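Local coordinates for NADH oxidoreductase (Mesorhizobium loti, PDB 3PI7), which is a putative NADPH:quinone reductase that probably binds NADPH and passes its electrons to an acceptor, with GroES-like and Rossmann folds in one chain, at residues A[166-171]-A[190-195]; A[236-241]-A[258-263]; A[245-250]-A[269-274]. One frame throughout, in Å; residues are numbered along the deposited sequence.

How the interactions relate
Interactions 1 and 2 lie in one parallel Rossmann sheet, their centres about 11 Å apart. Strands 167-170 and 236-239 are neighbours in it, joined by L238 N to V169 O at 2.8 Å, and T171 OG1 reaches D239 OD1 at 2.7 Å. Interaction 3 sits about 11 Å from interaction 2 and 17 Å from interaction 1, centre to centre. Its helix 243-252 is the crossover between the two strands of interaction 2 and also touches T171 and T195. W259 packs on F250 and T270, linking the sheet to the subunit interface. The strands' carboxy-terminal ends probably face the dinucleotide site, as in relatives; no cofactor is present. Potassium, bound at D19 and Y21, is outside these contacts.

Interaction 1: A[166-171]-A[190-195]; sequences KAFVMT and FRPIVT
R191 N donates to K166 O at 2.8 Å, the straightest (170°) of five backbone hydrogen bonds between 166-171 and 190-195. F168 then receives I193 N on its O and sends its N to R191 O, a longer bond of 3.3 Å; M170 grips I193 O and T195 N in the same way. At the start of the pair the lysine chain, bent at its second torsion (chi2 -60°), lays K166 CD over the centre of the F190 ring, 4.0 Å from the centroid. Its NZ ends off-centre on that ring in a cation-pi contact, 4.2 Å from the F190 centroid. An alanine in place of F190 removes the ring under K166, and the ammonium group would probably be freer to swing. Next to it P192 CA stands over one face of the F168 ring, while P192 CG touches F168 CZ. On that side the selenomethionine M170 brings CE to V194 CG1 at 3.7 Å, beneath helix 176-188. Across the sheet, I193 CD1 meets both A167 CB and V169 CG2, facing helix 221-232. Strand 167-170, helix 176-188 and strand 191-196 form a beta-alpha-beta crossover of the Rossmann fold.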
# COMPACT_ATOMS: atom_id res chain seq x y z
N LYS A 166 -7.74 -14.71 13.22
CA LYS A 166 -8.64 -15.71 12.68
C LYS A 166 -9.51 -15.17 11.54
O LYS A 166 -9.65 -15.84 10.51
CB LYS A 166 -9.49 -16.36 13.79
CG LYS A 166 -8.67 -17.27 14.71
CD LYS A 166 -7.96 -18.46 13.99
CE LYS A 166 -6.95 -19.16 14.87
NZ LYS A 166 -6.47 -20.43 14.25
N ALA A 167 -10.00 -13.93 11.67
CA ALA A 167 -10.83 -13.37 10.61
C ALA A 167 -10.01 -12.75 9.51
O ALA A 167 -9.00 -12.13 9.78
CB ALA A 167 -11.77 -12.32 11.18
N PHE A 168 -10.49 -12.88 8.26
CA PHE A 168 -9.84 -12.24 7.13
C PHE A 168 -10.92 -11.94 6.10
O PHE A 168 -12.04 -12.45 6.22
CB PHE A 168 -8.69 -13.09 6.59
CG PHE A 168 -9.12 -14.37 5.94
CD1 PHE A 168 -9.48 -15.48 6.71
CD2 PHE A 168 -9.25 -14.45 4.55
CE1 PHE A 168 -9.84 -16.68 6.10
CE2 PHE A 168 -9.64 -15.65 3.94
CZ PHE A 168 -9.99 -16.73 4.72
N VAL A 169 -10.64 -11.04 5.17
CA VAL A 169 -11.67 -10.59 4.23
C VAL A 169 -11.29 -10.95 2.80
O VAL A 169 -10.12 -10.85 2.42
CB VAL A 169 -11.93 -9.06 4.37
CG1 VAL A 169 -13.10 -8.59 3.50
CG2 VAL A 169 -12.17 -8.67 5.82
N MSE A 170 -12.32 -11.24 1.99
CA MSE A 170 -12.12 -11.51 0.57
C MSE A 170 -13.26 -10.93 -0.24
O MSE A 170 -14.41 -11.14 0.11
CB MSE A 170 -12.02 -13.01 0.28
CG MSE A 170 -10.75 -13.61 0.81
SE MSE A 170 -10.50 -15.40 0.22
CE MSE A 170 -11.96 -16.23 1.20
N THR A 171 -12.93 -10.21 -1.31
CA THR A 171 -13.96 -9.81 -2.28
C THR A 171 -14.10 -10.94 -3.32
O THR A 171 -13.22 -11.81 -3.42
CB THR A 171 -13.63 -8.50 -2.95
OG1 THR A 171 -12.28 -8.52 -3.37
CG2 THR A 171 -13.91 -7.33 -2.09
N PHE A 190 -10.07 -20.62 10.77
CA PHE A 190 -10.07 -19.23 10.38
C PHE A 190 -11.50 -18.86 9.96
O PHE A 190 -12.34 -19.74 9.72
CB PHE A 190 -9.03 -18.93 9.30
CG PHE A 190 -7.63 -18.89 9.87
CD1 PHE A 190 -6.93 -20.06 10.13
CD2 PHE A 190 -6.99 -17.68 10.09
CE1 PHE A 190 -5.65 -20.03 10.66
CE2 PHE A 190 -5.70 -17.64 10.62
CZ PHE A 190 -5.03 -18.82 10.88
N ARG A 191 -11.79 -17.56 9.93
CA ARG A 191 -13.13 -17.03 9.74
C ARG A 191 -13.20 -16.09 8.55
O ARG A 191 -13.00 -14.90 8.69
CB ARG A 191 -13.56 -16.31 11.01
CG ARG A 191 -13.71 -17.28 12.16
CD ARG A 191 -13.92 -16.55 13.48
NE ARG A 191 -15.19 -15.82 13.52
CZ ARG A 191 -16.35 -16.36 13.89
NH1 ARG A 191 -16.42 -17.65 14.20
NH2 ARG A 191 -17.45 -15.61 13.93
N PRO A 192 -13.58 -16.62 7.40
CA PRO A 192 -13.62 -15.78 6.20
C PRO A 192 -14.79 -14.83 6.21
O PRO A 192 -15.90 -15.20 6.55
CB PRO A 192 -13.74 -16.80 5.04
CG PRO A 192 -13.36 -18.11 5.63
CD PRO A 192 -13.78 -18.04 7.06
N ILE A 193 -14.53 -13.60 5.77
CA ILE A 193 -15.56 -12.58 5.60
C ILE A 193 -15.56 -12.35 4.12
O ILE A 193 -14.55 -11.87 3.60
CB ILE A 193 -15.23 -11.31 6.41
CG1 ILE A 193 -15.20 -11.59 7.92
CG2 ILE A 193 -16.17 -10.13 6.04
CD1 ILE A 193 -14.32 -10.51 8.69
N VAL A 194 -16.65 -12.68 3.41
CA VAL A 194 -16.58 -12.52 1.97
C VAL A 194 -17.74 -11.70 1.46
O VAL A 194 -18.80 -11.68 2.07
CB VAL A 194 -16.49 -13.89 1.22
CG1 VAL A 194 -15.33 -14.74 1.75
CG2 VAL A 194 -17.80 -14.67 1.27
N THR A 195 -17.53 -11.03 0.34
CA THR A 195 -18.60 -10.25 -0.28
C THR A 195 -19.06 -10.93 -1.57
O THR A 195 -18.24 -11.49 -2.32
CB THR A 195 -18.17 -8.80 -0.55
OG1 THR A 195 -17.18 -8.84 -1.57
CG2 THR A 195 -17.64 -8.08 0.72

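Interaction 2: A[236-241]-A[258-263]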
# COMPACT_ATOMS: atom_id res chain seq x y z
N ILE A 236 -6.12 -9.19 7.27
CA ILE A 236 -5.79 -9.44 5.88
C ILE A 236 -6.99 -9.30 5.04
O ILE A 236 -8.01 -9.90 5.33
CB ILE A 236 -5.15 -10.85 5.66
CG1 ILE A 236 -3.89 -11.01 6.53
CG2 ILE A 236 -4.87 -11.14 4.18
CD1 ILE A 236 -2.67 -10.02 6.12
N PHE A 237 -6.84 -8.54 3.93
CA PHE A 237 -7.92 -8.40 2.96
C PHE A 237 -7.36 -8.82 1.61
O PHE A 237 -6.47 -8.15 1.07
CB PHE A 237 -8.43 -6.95 2.97
CG PHE A 237 -9.32 -6.52 1.83
CD1 PHE A 237 -10.20 -7.42 1.22
CD2 PHE A 237 -9.29 -5.21 1.36
CE1 PHE A 237 -11.01 -7.03 0.15
CE2 PHE A 237 -10.15 -4.80 0.33
CZ PHE A 237 -11.02 -5.70 -0.25
N LEU A 238 -7.87 -9.94 1.07
CA LEU A 238 -7.46 -10.48 -0.23
C LEU A 238 -8.46 -9.96 -1.22
O LEU A 238 -9.65 -10.31 -1.15
CB LEU A 238 -7.37 -12.03 -0.20
CG LEU A 238 -6.48 -12.63 0.90
CD1 LEU A 238 -6.51 -14.17 0.85
CD2 LEU A 238 -5.05 -12.15 0.75
N ASP A 239 -8.01 -9.08 -2.10
CA ASP A 239 -8.94 -8.40 -2.99
C ASP A 239 -8.74 -8.72 -4.47
O ASP A 239 -7.71 -8.38 -5.05
CB ASP A 239 -8.76 -6.89 -2.76
CG ASP A 239 -9.63 -5.99 -3.62
OD1 ASP A 239 -10.76 -6.41 -3.98
OD2 ASP A 239 -9.21 -4.85 -3.89
N ALA A 240 -9.79 -9.28 -5.10
CA ALA A 240 -9.79 -9.59 -6.53
C ALA A 240 -10.53 -8.51 -7.35
O ALA A 240 -10.56 -8.59 -8.59
CB ALA A 240 -10.50 -10.94 -6.77
N VAL A 241 -11.19 -7.55 -6.68
CA VAL A 241 -12.13 -6.65 -7.32
C VAL A 241 -11.61 -5.24 -7.46
O VAL A 241 -11.71 -4.67 -8.55
CB VAL A 241 -13.49 -6.70 -6.55
CG1 VAL A 241 -14.51 -5.71 -7.11
CG2 VAL A 241 -14.09 -8.11 -6.55
N ARG A 258 -3.95 -5.03 5.96
CA ARG A 258 -3.17 -5.17 4.72
C ARG A 258 -4.15 -5.46 3.59
O ARG A 258 -4.89 -6.47 3.62
CB ARG A 258 -2.15 -6.30 4.84
CG ARG A 258 -1.03 -5.99 5.82
CD ARG A 258 -0.22 -7.24 6.09
NE ARG A 258 0.41 -7.78 4.89
CZ ARG A 258 0.96 -8.99 4.83
NH1 ARG A 258 0.93 -9.79 5.88
NH2 ARG A 258 1.53 -9.41 3.71
N TRP A 259 -4.19 -4.56 2.61
CA TRP A 259 -5.06 -4.70 1.44
C TRP A 259 -4.19 -5.33 0.39
O TRP A 259 -3.21 -4.71 -0.03
CB TRP A 259 -5.53 -3.30 1.05
CG TRP A 259 -6.42 -3.16 -0.16
CD1 TRP A 259 -6.93 -4.15 -0.95
CD2 TRP A 259 -6.99 -1.93 -0.61
NE1 TRP A 259 -7.76 -3.59 -1.91
CE2 TRP A 259 -7.77 -2.22 -1.74
CE3 TRP A 259 -6.80 -0.59 -0.23
CZ2 TRP A 259 -8.45 -1.22 -2.45
CZ3 TRP A 259 -7.48 0.41 -0.93
CH2 TRP A 259 -8.32 0.09 -2.00
N ILE A 260 -4.44 -6.61 0.11
CA ILE A 260 -3.61 -7.40 -0.81
C ILE A 260 -4.38 -7.60 -2.10
O ILE A 260 -5.36 -8.33 -2.15
CB ILE A 260 -3.19 -8.74 -0.18
CG1 ILE A 260 -2.45 -8.48 1.15
CG2 ILE A 260 -2.31 -9.53 -1.19
CD1 ILE A 260 -2.01 -9.71 1.93
N ILE A 261 -3.98 -6.85 -3.11
CA ILE A 261 -4.70 -6.85 -4.39
C ILE A 261 -4.13 -7.95 -5.28
O ILE A 261 -2.93 -7.96 -5.52
CB ILE A 261 -4.57 -5.44 -5.04
CG1 ILE A 261 -5.38 -4.42 -4.21
CG2 ILE A 261 -5.05 -5.50 -6.51
CD1 ILE A 261 -5.32 -2.92 -4.65
N TYR A 262 -4.98 -8.84 -5.80
CA TYR A 262 -4.47 -9.89 -6.70
C TYR A 262 -5.32 -9.98 -8.00
O TYR A 262 -5.03 -10.80 -8.87
CB TYR A 262 -4.41 -11.22 -5.96
CG TYR A 262 -5.76 -11.81 -5.65
CD1 TYR A 262 -6.40 -11.53 -4.44
CD2 TYR A 262 -6.37 -12.70 -6.52
CE1 TYR A 262 -7.63 -12.10 -4.13
CE2 TYR A 262 -7.63 -13.22 -6.25
CZ TYR A 262 -8.24 -12.95 -5.04
OH TYR A 262 -9.43 -13.52 -4.73
N GLY A 263 -6.28 -9.09 -8.14
CA GLY A 263 -7.13 -9.02 -9.33
C GLY A 263 -7.77 -7.65 -9.42
O GLY A 263 -7.77 -6.91 -8.42
O HOH W 1 -10.72 -12.17 -2.99
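W259 NE1 donates to D239 OD2 at 2.8 Å, almost straight (175°). The carboxylate oxygen lies in the indole plane, but the indole N-H meets it on the anti side and out of the carboxylate plane. Both side chains hold CG anti to the backbone N (chi1 179° in each), which points them the same way, side by side. F237 adopts a similar first torsion and lays the CD2/CE2 side of its ring over one face of the indole in an offset stack, the centroids of the F237 ring and the W259 five-membered ring 4.7 Å apart. The other oxygen, D239 OD1, accepts V241 N in an Asx turn and also binds T171 OG1 and T242 N, fixing the carboxylate from both ends. Strands 236-239 and 258-261 run parallel, joined through helix 243-252 in a beta-alpha-beta unit of the Rossmann sheet; that helix covers the face bearing F237, D239 and W259. On the other face I236 CD1 lies against R258 NH1 at 3.6 Å, beside a guanidinium whose NE pairs with E286, and L238 CD2 packs on I260 CB at 4.0 Å. Where the strands end, D239 O takes Y262 N at 2.9 Å and a weak bond from G263 N. Y262 CG sits between its backbone N and carbonyl carbon (chi1 70°), turning the ring back over A240, whose CB lies 3.5 Å from Y262 OH. Y262 OH donates to a water at 2.6 Å, which in turn donates to L238 O.

Interaction 3: A[245-250]-A[269-274]; sequences LASAIF and ATVIRE
S247 OG donates to V271 O at 2.7 Å, the one direct hydrogen bond between 245-250 and 269-274. The hydroxyl approaches from above the carbonyl plane rather than in it. The contact sets helix 243-252, a crossover helix of the Rossmann fold, against the short extended run 270-272, whose residues pair antiparallel with a strand of the second subunit, so that a small sheet spans the dimer interface. S247 holds OG anti to its backbone N (chi1 175°), which aims the hydroxyl at the strand. S247 and R273 each have a second conformer, and what is said of their side chains holds for one. A water forms a second bridge: it donates to S247 O at 2.7 Å and accepts from R273 N at 3.0 Å, linking a helix carbonyl to the R273 backbone through one molecule. R273, with CG also anti to its backbone N and a bend at chi3 (-69°), folds its guanidinium back beside the helix, where NH2 comes within 3.5 Å of A248 CB. The same NH2 forms a salt bridge with E222 of helix 221-232. E274 OE1 forms a salt bridge with R264 of the second subunit. F250 directs the edge of its ring at the strand, CE2 lying 4.3 Å from I272 CG2, with the bridging water also near the ring plane.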
# COMPACT_ATOMS: atom_id res chain seq x y z
N LEU A 245 -15.89 -0.93 -3.91
CA LEU A 245 -16.15 -1.97 -2.91
C LEU A 245 -14.92 -2.19 -2.06
O LEU A 245 -15.00 -2.19 -0.83
CB LEU A 245 -16.55 -3.28 -3.59
CG LEU A 245 -16.69 -4.51 -2.71
CD1 LEU A 245 -17.76 -4.30 -1.64
CD2 LEU A 245 -16.96 -5.73 -3.54
N ALA A 246 -13.77 -2.36 -2.71
CA ALA A 246 -12.55 -2.62 -1.95
C ALA A 246 -12.12 -1.39 -1.14
O ALA A 246 -11.58 -1.53 -0.04
CB ALA A 246 -11.46 -3.08 -2.89
N SER A 247 -12.38 -0.19 -1.68
CA SER A 247 -12.08 1.08 -1.01
C SER A 247 -12.83 1.15 0.32
O SER A 247 -12.25 1.51 1.34
CB SER A 247 -12.46 2.26 -1.90
OG SER A 247 -12.27 3.47 -1.19
N ALA A 248 -14.13 0.78 0.30
CA ALA A 248 -15.01 0.77 1.47
C ALA A 248 -14.55 -0.25 2.48
O ALA A 248 -14.51 0.04 3.68
CB ALA A 248 -16.44 0.47 1.04
N ILE A 249 -14.20 -1.47 2.01
CA ILE A 249 -13.75 -2.52 2.92
C ILE A 249 -12.48 -2.07 3.64
O ILE A 249 -12.43 -2.09 4.84
CB ILE A 249 -13.53 -3.83 2.13
CG1 ILE A 249 -14.90 -4.41 1.69
CG2 ILE A 249 -12.72 -4.85 2.97
CD1 ILE A 249 -14.75 -5.53 0.68
N PHE A 250 -11.45 -1.65 2.88
CA PHE A 250 -10.21 -1.20 3.45
C PHE A 250 -10.44 -0.10 4.49
O PHE A 250 -9.88 -0.15 5.58
CB PHE A 250 -9.31 -0.69 2.34
CG PHE A 250 -7.96 -0.22 2.82
CD1 PHE A 250 -7.07 -1.12 3.41
CD2 PHE A 250 -7.54 1.09 2.62
CE1 PHE A 250 -5.80 -0.71 3.81
CE2 PHE A 250 -6.26 1.50 2.99
CZ PHE A 250 -5.40 0.59 3.58
N ALA A 269 -12.57 3.59 -10.47
CA ALA A 269 -11.49 4.18 -9.67
C ALA A 269 -11.36 3.55 -8.30
O ALA A 269 -12.36 3.39 -7.59
CB ALA A 269 -11.71 5.70 -9.53
N THR A 270 -10.12 3.15 -7.94
CA THR A 270 -9.80 2.60 -6.62
C THR A 270 -9.25 3.75 -5.78
O THR A 270 -8.16 4.26 -6.05
CB THR A 270 -8.86 1.42 -6.70
OG1 THR A 270 -9.45 0.42 -7.52
CG2 THR A 270 -8.55 0.83 -5.35
N VAL A 271 -10.02 4.14 -4.78
CA VAL A 271 -9.68 5.30 -3.94
C VAL A 271 -9.19 4.83 -2.59
O VAL A 271 -9.75 3.91 -2.01
CB VAL A 271 -10.91 6.25 -3.80
CG1 VAL A 271 -10.67 7.35 -2.77
CG2 VAL A 271 -11.32 6.85 -5.14
N ILE A 272 -8.14 5.47 -2.07
CA ILE A 272 -7.72 5.31 -0.66
C ILE A 272 -8.54 6.41 0.01
O ILE A 272 -8.16 7.59 -0.03
CB ILE A 272 -6.21 5.46 -0.46
CG1 ILE A 272 -5.42 4.47 -1.35
CG2 ILE A 272 -5.89 5.27 1.03
CD1 ILE A 272 -3.88 4.82 -1.51
N ARG A 273 -9.70 6.03 0.57
CA ARG A 273 -10.65 6.98 1.14
C ARG A 273 -10.02 7.88 2.20
O ARG A 273 -10.23 9.09 2.17
CB ARG A 273 -11.86 6.26 1.75
CG ARG A 273 -13.02 7.21 1.99
CD ARG A 273 -14.20 6.51 2.62
NE ARG A 273 -14.85 5.57 1.70
CZ ARG A 273 -15.90 4.82 2.02
NH1 ARG A 273 -16.43 4.90 3.23
NH2 ARG A 273 -16.42 3.99 1.13
N GLU A 274 -9.25 7.30 3.12
CA GLU A 274 -8.63 8.08 4.19
C GLU A 274 -7.16 7.74 4.26
O GLU A 274 -6.79 6.83 5.00
CB GLU A 274 -9.32 7.76 5.53
CG GLU A 274 -10.75 8.25 5.67
CD GLU A 274 -10.97 9.75 5.58
OE1 GLU A 274 -10.11 10.53 6.05
OE2 GLU A 274 -12.03 10.16 5.04
O HOH W 2 -10.10 3.19 1.37